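Local coordinates for protein Exo-beta-1,4-mannosidase (Rhizomucor miehei, PDB 4LYP) that probably removes terminal beta-linked mannose units from manno-oligosaccharides as a family 5 glycoside hydrolase with a TIM barrel fold, and also has transglycosylation activity, at residues Ala236-Glu241 with Thr289-Val294; Ala265-Glu268 with Tyr274-Asp277. All blocks are in the same frame, centred on the assembly; numbering follows the deposited sequence.

Interactions 1 and 2 are neighbours, with centres about 7 Å apart; interaction 1 is the more central. Residues 265-268 and 274-277 both fall within the loop that interaction 1 closes. Glu-268 joins the two. Its O lies 2.8 Å from N of His-291, and its OE2 lies 2.8 Å from NE2 of Gln-240; both are probable hydrogen bonds. Its CG also packs on CD of Glu-238, at 3.3 Å. Arg-278 forms salt bridges with both Glu-241 and Asp-275. Interaction 1 forms part of the guanidine pocket. Interaction 2 is set back from the ligand; the side chain of Leu-267 is about 11 Å from guanidine.

Interaction 1. Residues Ala236-Glu241 with Thr289-Val294; sequences ANEPQE and TCHCWV. With GAI (guanidine), chain C.
Asn-237 and Glu-238, which follow strand 230-234, meet His-291 of strand 288-292 at the C-terminal ends of the TIM-barrel strands. In family 5 enzymes this Asn-Glu pair carries the acid/base carboxylate, and Glu-238 is consistent with that role. His-291 ND1 donates to Glu-238 OE2 over 2.7 Å, nearly straight at 168°. The oxygen sits at the ring edge, in the histidine plane, and is met on its anti side. The carboxylate is turned 46° against the ring. CG of Glu-238 comes within 3.5 Å of His-291 CE1, so the contact is more than one polar bond. An extended chain beyond CG (chi2 -168°) carries the carboxylate to His-291 and the guanidine. His-291 NE2 is hydrogen-bonded to Glu-336, and bonds at both nitrogens fix the rotation of the ring. Asn-237 OD1 approaches CE1 of that ring at 3.4 Å, near the ring plane; its hydrogen bond is to Arg-97.

Guanidine bonds both carboxylate oxygens of Glu-238. Its N2 donates to Glu-238 OE1 at 2.8 Å, and its N1 to Glu-238 OE2 at 2.8 Å. A weak bond links N1 to OE1 as well. Trp-153 also bonds OE1. Trp-293 is also near the ligand: its CD1 lies 3.7 Å from guanidine N1. N1 approaches the indole obliquely, and Trp-293 NE1 is bonded to Glu-337.

Within the loop, Gln-240 NE2 donates to Glu-238 O at 2.9 Å. That loop leads from strand 230-234 into helix 244-257. Strand 288-292 runs parallel to strand 333-338, while Cys-290 and Cys-292 pack on helix 308-329.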
loop_
_atom_site.group_PDB
_atom_site.type_symbol
_atom_site.label_atom_id
_atom_site.label_comp_id
_atom_site.label_asym_id
_atom_site.label_seq_id
_atom_site.Cartn_x
_atom_site.Cartn_y
_atom_site.Cartn_z
ATOM N N ALA A 236 3.526 8.730 1.934
ATOM C CA ALA A 236 2.338 8.427 2.707
ATOM C C ALA A 236 1.355 7.792 1.758
ATOM O O ALA A 236 1.348 7.999 0.557
ATOM C CB ALA A 236 1.677 9.688 3.333
ATOM N N ASN A 237 0.402 7.036 2.339
ATOM C CA ASN A 237 -0.704 6.472 1.566
ATOM C C ASN A 237 -1.710 7.615 1.231
ATOM O O ASN A 237 -2.338 8.190 2.130
ATOM C CB ASN A 237 -1.394 5.401 2.402
ATOM C CG ASN A 237 -2.530 4.796 1.674
ATOM O OD1 ASN A 237 -2.372 4.361 0.498
ATOM N ND2 ASN A 237 -3.689 4.747 2.292
ATOM N N GLU A 238 -1.863 7.879 -0.076
ATOM C CA GLU A 238 -2.970 8.700 -0.628
ATOM C C GLU A 238 -3.045 10.126 -0.067
ATOM O O GLU A 238 -4.105 10.544 0.370
ATOM C CB GLU A 238 -4.292 7.990 -0.482
ATOM C CG GLU A 238 -4.306 6.600 -1.127
ATOM C CD GLU A 238 -5.667 6.009 -1.241
ATOM O OE1 GLU A 238 -6.672 6.619 -0.749
ATOM O OE2 GLU A 238 -5.800 4.927 -1.903
ATOM N N PRO A 239 -1.986 10.938 -0.172
ATOM C CA PRO A 239 -2.205 12.360 0.119
ATOM C C PRO A 239 -3.335 12.923 -0.744
ATOM O O PRO A 239 -3.439 12.591 -1.909
ATOM C CB PRO A 239 -0.864 13.013 -0.230
ATOM C CG PRO A 239 0.118 11.913 -0.351
ATOM C CD PRO A 239 -0.653 10.671 -0.730
ATOM N N GLN A 240 -4.202 13.777 -0.178
ATOM C CA GLN A 240 -5.372 14.309 -0.867
ATOM C C GLN A 240 -5.114 15.741 -1.342
ATOM O O GLN A 240 -5.188 16.696 -0.579
ATOM C CB GLN A 240 -6.607 14.234 0.031
ATOM C CG GLN A 240 -6.972 12.814 0.494
ATOM C CD GLN A 240 -7.375 11.946 -0.676
ATOM O OE1 GLN A 240 -8.403 12.199 -1.332
ATOM N NE2 GLN A 240 -6.565 10.948 -1.031
ATOM N N GLU A 241 -4.799 15.880 -2.635
ATOM C CA GLU A 241 -4.535 17.222 -3.236
ATOM C C GLU A 241 -3.535 18.012 -2.386
ATOM O O GLU A 241 -3.795 19.201 -2.101
ATOM C CB GLU A 241 -5.874 17.942 -3.455
ATOM C CG GLU A 241 -6.697 17.142 -4.466
ATOM C CD GLU A 241 -7.554 18.045 -5.320
ATOM O OE1 GLU A 241 -7.083 18.761 -6.304
ATOM O OE2 GLU A 241 -8.685 18.132 -4.974
ATOM N N THR A 289 2.712 6.216 -9.171
ATOM C CA THR A 289 1.782 5.188 -8.748
ATOM C C THR A 289 0.395 5.596 -9.124
ATOM O O THR A 289 0.095 6.759 -9.324
ATOM C CB THR A 289 1.834 4.860 -7.273
ATOM O OG1 THR A 289 1.402 5.979 -6.478
ATOM C CG2 THR A 289 3.186 4.413 -6.821
ATOM N N CYS A 290 -0.506 4.574 -9.155
ATOM C CA CYS A 290 -1.931 4.794 -9.186
ATOM C C CYS A 290 -2.610 3.742 -8.347
ATOM O O CYS A 290 -2.049 2.640 -8.105
ATOM C CB CYS A 290 -2.415 4.836 -10.673
ATOM S SG CYS A 290 -2.155 3.339 -11.613
ATOM N N HIS A 291 -3.800 4.105 -7.843
ATOM C CA HIS A 291 -4.649 3.199 -7.060
ATOM C C HIS A 291 -5.991 3.260 -7.734
ATOM O O HIS A 291 -6.561 4.344 -7.928
ATOM C CB HIS A 291 -4.863 3.723 -5.646
ATOM C CG HIS A 291 -3.640 3.852 -4.772
ATOM N ND1 HIS A 291 -3.710 4.195 -3.458
ATOM C CD2 HIS A 291 -2.320 3.691 -5.056
ATOM C CE1 HIS A 291 -2.477 4.255 -2.947
ATOM N NE2 HIS A 291 -1.622 3.962 -3.881
ATOM N N CYS A 292 -6.584 2.100 -8.134
ATOM C CA CYS A 292 -7.836 2.096 -8.867
ATOM C C CYS A 292 -8.922 1.405 -8.038
ATOM O O CYS A 292 -8.777 0.184 -7.713
ATOM C CB CYS A 292 -7.642 1.352 -10.201
ATOM S SG CYS A 292 -9.206 1.382 -11.173
ATOM N N TRP A 293 -9.974 2.152 -7.681
ATOM C CA TRP A 293 -11.024 1.686 -6.750
ATOM C C TRP A 293 -12.409 1.887 -7.261
ATOM O O TRP A 293 -13.096 2.837 -6.905
ATOM C CB TRP A 293 -10.805 2.327 -5.381
ATOM C CG TRP A 293 -9.587 1.788 -4.691
ATOM C CD1 TRP A 293 -8.417 2.395 -4.375
ATOM C CD2 TRP A 293 -9.482 0.416 -4.264
ATOM N NE1 TRP A 293 -7.528 1.469 -3.785
ATOM C CE2 TRP A 293 -8.205 0.270 -3.722
ATOM C CE3 TRP A 293 -10.359 -0.692 -4.303
ATOM C CZ2 TRP A 293 -7.797 -0.942 -3.157
ATOM C CZ3 TRP A 293 -9.954 -1.888 -3.787
ATOM C CH2 TRP A 293 -8.659 -2.016 -3.252
ATOM N N VAL A 294 -12.866 0.955 -8.130
ATOM C CA VAL A 294 -14.124 1.179 -8.817
ATOM C C VAL A 294 -15.338 1.243 -7.867
ATOM O O VAL A 294 -16.251 2.055 -8.092
ATOM C CB VAL A 294 -14.337 0.199 -9.981
ATOM C CG1 VAL A 294 -13.449 0.582 -11.157
ATOM C CG2 VAL A 294 -14.229 -1.278 -9.560
HETATM C C GAI C . -9.323 4.562 -0.253
HETATM N N1 GAI C . -8.373 4.066 -1.045
HETATM N N2 GAI C . -9.268 5.891 -0.067
HETATM N N3 GAI C . -10.187 3.835 0.361
#

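Interaction 2. Residues Ala265-Glu268 with Tyr274-Asp277; sequences AGLE and YDFD
Leu-267 and Asp-275 carry this contact, and Phe-276 adds a smaller share. The leucine reaches the helix with one methyl group. Its CD2 lies 3.5 Å from OD2 of Asp-275. The same methyl also comes within 3.9 Å of the backbone O of Asp-275 and 4.1 Å of CA of Phe-276. It therefore rests on the helix backbone as well as on the carboxylate. The two side chains approach from opposite directions. In Leu-267, CG is turned away from the backbone N (chi1 -154°), which sends the branched end toward the helix.

The contact across the two segments is one of packing. Asp-275 does not use OD2 for its main polar link. Its OD1 makes a salt bridge to Arg-278, about one turn further along the helix. That bridge holds the carboxylate while the leucine methyl covers its other oxygen. Separately, the backbone N of Asp-275, near the start of the helix, is hydrogen-bonded to OD1 of Asp-272. OD2 of Asp-275 also lies 6.7 Å from OE2 of Glu-268, too far for direct contact between the two acids.

Phe-276 offers mainly its backbone to Leu-267. Its ring instead packs against Ala-326 and Leu-329 of helix 308-329 and meets the ring of His-280.

The contact closes the short connection between strand 262-264 and helix 273-280, a beta-alpha step of the barrel. Leu-267 also touches Ala-279 and His-280, so it packs along the side of the helix that carries Asp-275, Phe-276, Ala-279 and His-280. Its backbone O is hydrogen-bonded to OG1 of Thr-289 on strand 288-292, the next strand of the chain.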
loop_
_atom_site.group_PDB
_atom_site.type_symbol
_atom_site.label_atom_id
_atom_site.label_comp_id
_atom_site.label_asym_id
_atom_site.label_seq_id
_atom_site.Cartn_x
_atom_site.Cartn_y
_atom_site.Cartn_z
ATOM N N ALA A 265 5.521 8.800 -3.963
ATOM C CA ALA A 265 4.562 9.708 -3.392
ATOM C C ALA A 265 3.342 9.049 -2.787
ATOM O O ALA A 265 2.628 9.697 -2.022
ATOM C CB ALA A 265 4.112 10.689 -4.454
ATOM N N GLY A 266 2.981 7.815 -3.169
ATOM C CA GLY A 266 1.762 7.129 -2.683
ATOM C C GLY A 266 0.464 7.614 -3.242
ATOM O O GLY A 266 -0.589 7.369 -2.602
ATOM N N LEU A 267 0.472 8.294 -4.399
ATOM C CA LEU A 267 -0.738 8.880 -4.904
ATOM C C LEU A 267 -1.695 7.876 -5.537
ATOM O O LEU A 267 -1.281 6.895 -6.174
ATOM C CB LEU A 267 -0.393 9.909 -5.990
ATOM C CG LEU A 267 -1.390 11.017 -6.197
ATOM C CD1 LEU A 267 -1.325 12.061 -5.057
ATOM C CD2 LEU A 267 -1.270 11.665 -7.583
ATOM N N GLU A 268 -2.989 8.219 -5.435
ATOM C CA GLU A 268 -4.041 7.441 -6.173
ATOM C C GLU A 268 -3.982 7.658 -7.674
ATOM O O GLU A 268 -4.336 6.791 -8.463
ATOM C CB GLU A 268 -5.414 7.843 -5.707
ATOM C CG GLU A 268 -5.778 7.478 -4.247
ATOM C CD GLU A 268 -6.861 8.410 -3.722
ATOM O OE1 GLU A 268 -8.012 8.030 -3.566
ATOM O OE2 GLU A 268 -6.524 9.620 -3.482
ATOM N N TYR A 274 -2.919 17.333 -13.882
ATOM C CA TYR A 274 -2.373 18.378 -13.018
ATOM C C TYR A 274 -2.083 17.782 -11.639
ATOM O O TYR A 274 -1.031 17.995 -11.057
ATOM C CB TYR A 274 -3.437 19.536 -12.865
ATOM C CG TYR A 274 -2.957 20.651 -11.961
ATOM C CD1 TYR A 274 -2.214 21.694 -12.512
ATOM C CD2 TYR A 274 -3.176 20.623 -10.555
ATOM C CE1 TYR A 274 -1.707 22.716 -11.701
ATOM C CE2 TYR A 274 -2.655 21.653 -9.757
ATOM C CZ TYR A 274 -1.949 22.680 -10.355
ATOM O OH TYR A 274 -1.457 23.720 -9.565
ATOM N N ASP A 275 -3.052 17.042 -11.087
ATOM C CA ASP A 275 -2.871 16.406 -9.778
ATOM C C ASP A 275 -1.699 15.406 -9.853
ATOM O O ASP A 275 -0.878 15.311 -8.920
ATOM C CB ASP A 275 -4.162 15.697 -9.401
ATOM C CG ASP A 275 -4.055 14.828 -8.157
ATOM O OD1 ASP A 275 -3.959 15.403 -7.040
ATOM O OD2 ASP A 275 -4.135 13.596 -8.324
ATOM N N PHE A 276 -1.664 14.612 -10.940
ATOM C CA PHE A 276 -0.549 13.660 -11.124
ATOM C C PHE A 276 0.794 14.343 -11.105
ATOM O O PHE A 276 1.747 13.874 -10.428
ATOM C CB PHE A 276 -0.805 12.903 -12.445
ATOM C CG PHE A 276 0.183 11.813 -12.737
ATOM C CD1 PHE A 276 1.357 12.087 -13.449
ATOM C CD2 PHE A 276 -0.076 10.483 -12.316
ATOM C CE1 PHE A 276 2.230 11.040 -13.749
ATOM C CE2 PHE A 276 0.799 9.464 -12.611
ATOM C CZ PHE A 276 1.928 9.739 -13.338
ATOM N N ASP A 277 0.942 15.435 -11.842
ATOM C CA ASP A 277 2.215 16.142 -11.923
ATOM C C ASP A 277 2.577 16.840 -10.613
ATOM O O ASP A 277 3.733 16.951 -10.241
ATOM C CB ASP A 277 2.222 17.140 -13.102
ATOM C CG ASP A 277 2.206 16.440 -14.432
ATOM O OD1 ASP A 277 2.479 15.221 -14.508
ATOM O OD2 ASP A 277 2.013 17.120 -15.462
#